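Local coordinates for protein predicted sugar phosphatases of the HAD superfamily (Cytophaga hutchinsonii, PDB 2HX1) that is of unconfirmed function but, as a predicted sugar phosphatase of the HAD superfamily with bound magnesium, probably hydrolyses phosphate esters of sugars or related compounds, at residues I51-A56 against E61-S66; D55-P60 against L138-G143. One frame throughout, in Å; residues are numbered along the deposited sequence. Where two conformers were deposited one is given.

Interaction 1: residues I51-A56 against E61-S66; sequences IVTNDA and EQLADS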
# COMPACT_ATOMS: atom_id res chain seq x y z
N ILE A 51 21.75 -20.95 14.18
CA ILE A 51 20.44 -20.84 13.57
C ILE A 51 19.91 -19.46 13.93
O ILE A 51 19.93 -19.10 15.10
CB ILE A 51 19.49 -21.97 14.08
CG1 ILE A 51 19.99 -23.33 13.56
CG2 ILE A 51 18.06 -21.68 13.68
CD1 ILE A 51 19.34 -24.53 14.16
N VAL A 52 19.50 -18.69 12.92
CA VAL A 52 19.03 -17.32 13.10
C VAL A 52 17.60 -17.35 12.53
O VAL A 52 17.40 -17.53 11.32
CB VAL A 52 19.91 -16.33 12.34
CG1 VAL A 52 19.38 -14.94 12.49
CG2 VAL A 52 21.35 -16.44 12.83
N THR A 53 16.63 -17.20 13.42
CA THR A 53 15.26 -17.46 13.12
C THR A 53 14.37 -16.34 13.67
O THR A 53 14.65 -15.80 14.76
CB THR A 53 14.85 -18.80 13.75
OG1 THR A 53 13.47 -19.08 13.45
CG2 THR A 53 15.04 -18.78 15.27
N ASN A 54 13.35 -16.01 12.89
CA ASN A 54 12.29 -15.08 13.31
C ASN A 54 11.15 -15.77 14.09
O ASN A 54 10.10 -15.19 14.30
CB ASN A 54 11.71 -14.35 12.08
CG ASN A 54 12.63 -13.28 11.55
OD1 ASN A 54 13.72 -13.07 12.10
ND2 ASN A 54 12.20 -12.59 10.48
N ASP A 55 11.35 -17.02 14.50
CA ASP A 55 10.39 -17.72 15.34
C ASP A 55 10.55 -17.30 16.81
O ASP A 55 11.49 -17.72 17.44
CB ASP A 55 10.62 -19.22 15.16
CG ASP A 55 9.58 -20.07 15.88
OD1 ASP A 55 8.83 -19.57 16.74
OD2 ASP A 55 9.54 -21.27 15.55
N ALA A 56 9.63 -16.46 17.33
CA ALA A 56 9.60 -16.04 18.74
C ALA A 56 8.43 -16.69 19.53
O ALA A 56 7.95 -16.15 20.53
CB ALA A 56 9.52 -14.53 18.80
N GLU A 61 15.77 -22.62 24.21
CA GLU A 61 15.82 -23.95 24.85
C GLU A 61 14.75 -24.89 24.31
O GLU A 61 15.02 -26.05 24.04
CB GLU A 61 15.65 -23.82 26.40
CG GLU A 61 16.67 -22.82 27.09
CD GLU A 61 16.13 -21.35 27.26
OE1 GLU A 61 15.51 -21.02 28.31
OE2 GLU A 61 16.36 -20.51 26.35
N GLN A 62 13.53 -24.38 24.15
CA GLN A 62 12.40 -25.14 23.57
C GLN A 62 12.55 -25.32 22.08
O GLN A 62 12.21 -26.37 21.56
CB GLN A 62 11.06 -24.45 23.87
CG GLN A 62 10.59 -24.60 25.33
CD GLN A 62 9.32 -23.77 25.67
OE1 GLN A 62 9.25 -22.53 25.43
NE2 GLN A 62 8.31 -24.45 26.23
N LEU A 63 13.07 -24.32 21.38
CA LEU A 63 13.39 -24.46 19.96
C LEU A 63 14.42 -25.57 19.75
O LEU A 63 14.29 -26.37 18.82
CB LEU A 63 13.90 -23.13 19.40
CG LEU A 63 12.94 -21.93 19.32
CD1 LEU A 63 13.74 -20.68 18.88
CD2 LEU A 63 11.85 -22.26 18.33
N ALA A 64 15.44 -25.62 20.61
CA ALA A 64 16.46 -26.70 20.56
C ALA A 64 15.86 -28.06 20.89
O ALA A 64 16.20 -29.05 20.25
CB ALA A 64 17.66 -26.40 21.48
N ASP A 65 14.96 -28.10 21.88
CA ASP A 65 14.27 -29.34 22.26
C ASP A 65 13.50 -29.93 21.10
O ASP A 65 13.45 -31.13 20.93
CB ASP A 65 13.32 -29.09 23.44
CG ASP A 65 12.56 -30.36 23.88
OD1 ASP A 65 13.21 -31.34 24.31
OD2 ASP A 65 11.31 -30.37 23.79
N SER A 66 12.90 -29.07 20.28
CA SER A 66 12.21 -29.53 19.08
C SER A 66 13.10 -30.24 18.11
O SER A 66 12.67 -31.21 17.51
CB SER A 66 11.55 -28.39 18.30
OG SER A 66 10.68 -27.65 19.13
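Leu63 reaches from helix 60-69 to the end of strand 48-53, where one methyl meets the Asp55 carboxylate and the other Asp55 O and the Thr53 methyl. From CB the chain runs away from the helix with CG beside the backbone N (chi1 -66°); CB and CG themselves stay beyond van der Waals range of the 51-56 atoms. The branches do the touching. CD2 lies 3.7 Å from OD2 of Asp55. CD1 sits 4.0 Å from Asp55 O. The same CD1 is 4.3 Å from CG2 of Thr53. This is the first half of the beta-alpha-beta unit formed by strand 48-53, helix 60-69 and strand 80-82, built on the parallel sheet of the HAD core. Thr53 ends the strand at the place where HAD enzymes usually carry their motif II Ser or Thr; its side chain is about 8 Å from the bound magnesium. With Asp55 CG anti to the backbone N (chi1 -174°), the carboxylate comes up against CD2, and the Asp55 and Leu63 side chains run alongside each other, pointing opposite ways. OD1 of Asp55 accepts from Ser57, outside this contact. Further round, Leu63 packs on Ile80 and Ser82 of the neighbouring strand.

Interaction 2: residues D55-P60 against L138-G143; sequences DASRSP and LLDDEG. With EDO (1,2-ethanediol), chain N.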
# COMPACT_ATOMS: atom_id res chain seq x y z
N ASP A 55 11.35 -17.02 14.50
CA ASP A 55 10.39 -17.72 15.34
C ASP A 55 10.55 -17.30 16.81
O ASP A 55 11.49 -17.72 17.44
CB ASP A 55 10.62 -19.22 15.16
CG ASP A 55 9.58 -20.07 15.88
OD1 ASP A 55 8.83 -19.57 16.74
OD2 ASP A 55 9.54 -21.27 15.55
N ALA A 56 9.63 -16.46 17.33
CA ALA A 56 9.60 -16.04 18.74
C ALA A 56 8.43 -16.69 19.53
O ALA A 56 7.95 -16.15 20.53
CB ALA A 56 9.52 -14.53 18.80
N SER A 57 7.97 -17.86 19.08
CA SER A 57 6.84 -18.55 19.71
C SER A 57 7.27 -19.48 20.86
O SER A 57 6.40 -20.05 21.48
CB SER A 57 6.05 -19.39 18.69
OG SER A 57 6.84 -20.47 18.24
N ARG A 58 8.58 -19.65 21.05
CA ARG A 58 9.18 -20.51 22.07
C ARG A 58 10.52 -19.90 22.47
O ARG A 58 11.08 -19.11 21.73
CB ARG A 58 9.44 -21.91 21.51
CG ARG A 58 8.28 -22.86 21.58
CD ARG A 58 8.32 -23.97 20.52
NE ARG A 58 6.97 -24.48 20.29
CZ ARG A 58 6.13 -24.03 19.35
NH1 ARG A 58 6.50 -23.08 18.50
NH2 ARG A 58 4.92 -24.56 19.24
N SER A 59 11.05 -20.32 23.62
CA SER A 59 12.41 -19.98 24.02
C SER A 59 13.42 -20.73 23.16
O SER A 59 13.08 -21.74 22.58
CB SER A 59 12.67 -20.38 25.47
OG SER A 59 12.66 -21.79 25.65
N PRO A 60 14.67 -20.24 23.10
CA PRO A 60 15.75 -20.99 22.41
C PRO A 60 15.91 -22.43 22.90
O PRO A 60 16.13 -23.34 22.10
CB PRO A 60 17.00 -20.18 22.72
CG PRO A 60 16.49 -18.79 22.90
CD PRO A 60 15.17 -18.96 23.64
N LEU A 138 2.43 -10.00 19.83
CA LEU A 138 1.87 -11.06 18.98
C LEU A 138 2.90 -12.22 18.88
O LEU A 138 4.03 -12.02 18.44
CB LEU A 138 1.49 -10.50 17.60
CG LEU A 138 0.01 -10.13 17.43
CD1 LEU A 138 -0.42 -9.26 18.61
CD2 LEU A 138 -0.25 -9.43 16.11
N LEU A 139 2.52 -13.41 19.36
CA LEU A 139 3.49 -14.51 19.57
C LEU A 139 3.19 -15.77 18.74
O LEU A 139 4.12 -16.47 18.32
CB LEU A 139 3.54 -14.93 21.05
CG LEU A 139 3.98 -13.88 22.06
CD1 LEU A 139 3.66 -14.38 23.44
CD2 LEU A 139 5.49 -13.60 21.94
N ASP A 140 1.91 -16.07 18.55
CA ASP A 140 1.49 -17.30 17.88
C ASP A 140 0.09 -17.07 17.26
O ASP A 140 -0.72 -16.37 17.81
CB ASP A 140 1.47 -18.46 18.90
CG ASP A 140 1.49 -19.83 18.25
OD1 ASP A 140 0.53 -20.18 17.55
OD2 ASP A 140 2.46 -20.60 18.46
N ASP A 141 -0.15 -17.64 16.08
CA ASP A 141 -1.47 -17.55 15.44
C ASP A 141 -2.54 -18.39 16.15
O ASP A 141 -3.75 -18.11 16.05
CB ASP A 141 -1.38 -17.94 13.96
CG ASP A 141 -0.90 -19.37 13.77
OD1 ASP A 141 0.28 -19.60 14.04
OD2 ASP A 141 -1.70 -20.24 13.36
N GLU A 142 -2.10 -19.39 16.91
CA GLU A 142 -3.02 -20.25 17.65
C GLU A 142 -3.20 -19.80 19.09
O GLU A 142 -2.37 -19.08 19.61
CB GLU A 142 -2.53 -21.70 17.63
CG GLU A 142 -2.61 -22.31 16.26
CD GLU A 142 -2.05 -23.72 16.21
OE1 GLU A 142 -1.10 -24.04 16.96
OE2 GLU A 142 -2.56 -24.51 15.38
N GLY A 143 -4.27 -20.26 19.73
CA GLY A 143 -4.43 -20.11 21.17
C GLY A 143 -5.48 -19.12 21.58
O GLY A 143 -5.71 -18.90 22.76
C1 EDO N . 1.49 -24.61 15.14
O1 EDO N . 1.31 -24.27 13.76
C2 EDO N . 1.93 -23.37 15.92
O2 EDO N . 1.57 -22.16 15.21
O HOH W 1 6.43 -15.62 17.45
O HOH W 2 4.41 -21.49 16.08
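Ser57 meets Leu139 and Asp140 through its CB, not its hydroxyl: CB lies 3.5 Å from Leu139 O and 3.8 Å from Asp140 OD2. The torsion explains this. With chi1 at 67°, Ser57 OG sits between the backbone N and the carbonyl carbon and donates to OD1 of Asp55 at 2.6 Å. The same OD1 accepts Ser57 N, completing an Asx turn; the hydroxyl uses the syn lone pair, whereas the N-H arrives nearly along the C-O axis. On the other loop, Leu139 CD2 lies 3.8 Å from Ala56 O. Asp140, its CG anti to the backbone N (chi1 -161°), closes a second Asx turn: OD1 takes Glu142 N at 2.8 Å on its anti lone pair. A leucine in its place would probably leave Glu142 N without its side-chain acceptor and water 2 without the carboxylate it donates to. Water bridges the loops: water 1 donates to Leu139 O at 2.6 Å and weakly accepts Ala56 N, and water 2 donates to Asp140 OD2 at 3.2 Å and weakly to Ser57 OG. Phe147 of the second subunit packs on Asp141 and Glu142. An Asx turn thus helps hold the shape of each loop, while the polar contact between them is mediated by water, partly through weak bonds, with no direct hydrogen bond between the two segments.

How the interactions relate
Interactions 1 and 2 have centres about 10 Å apart and share Asp55 and Ala56; interaction 1 begins on the end of strand 48-53 and interaction 2 in the loop that follows. Interaction 1 stays local, joining that strand end to helix 60-69 within one beta-alpha-beta unit of the six-stranded parallel sheet. Interaction 2 spans 77 intervening residues to the loop between strand 133-138 and helix 146-159, in the region of the five-stranded parallel sheet. They touch where Leu63 CD2 packs on Arg58 CB at 4.0 Å. The order of the segments is consistent with a cap inserted after motif II, as in NagD-like HAD proteins, and one short loop then borders both the core helix and the probable cap.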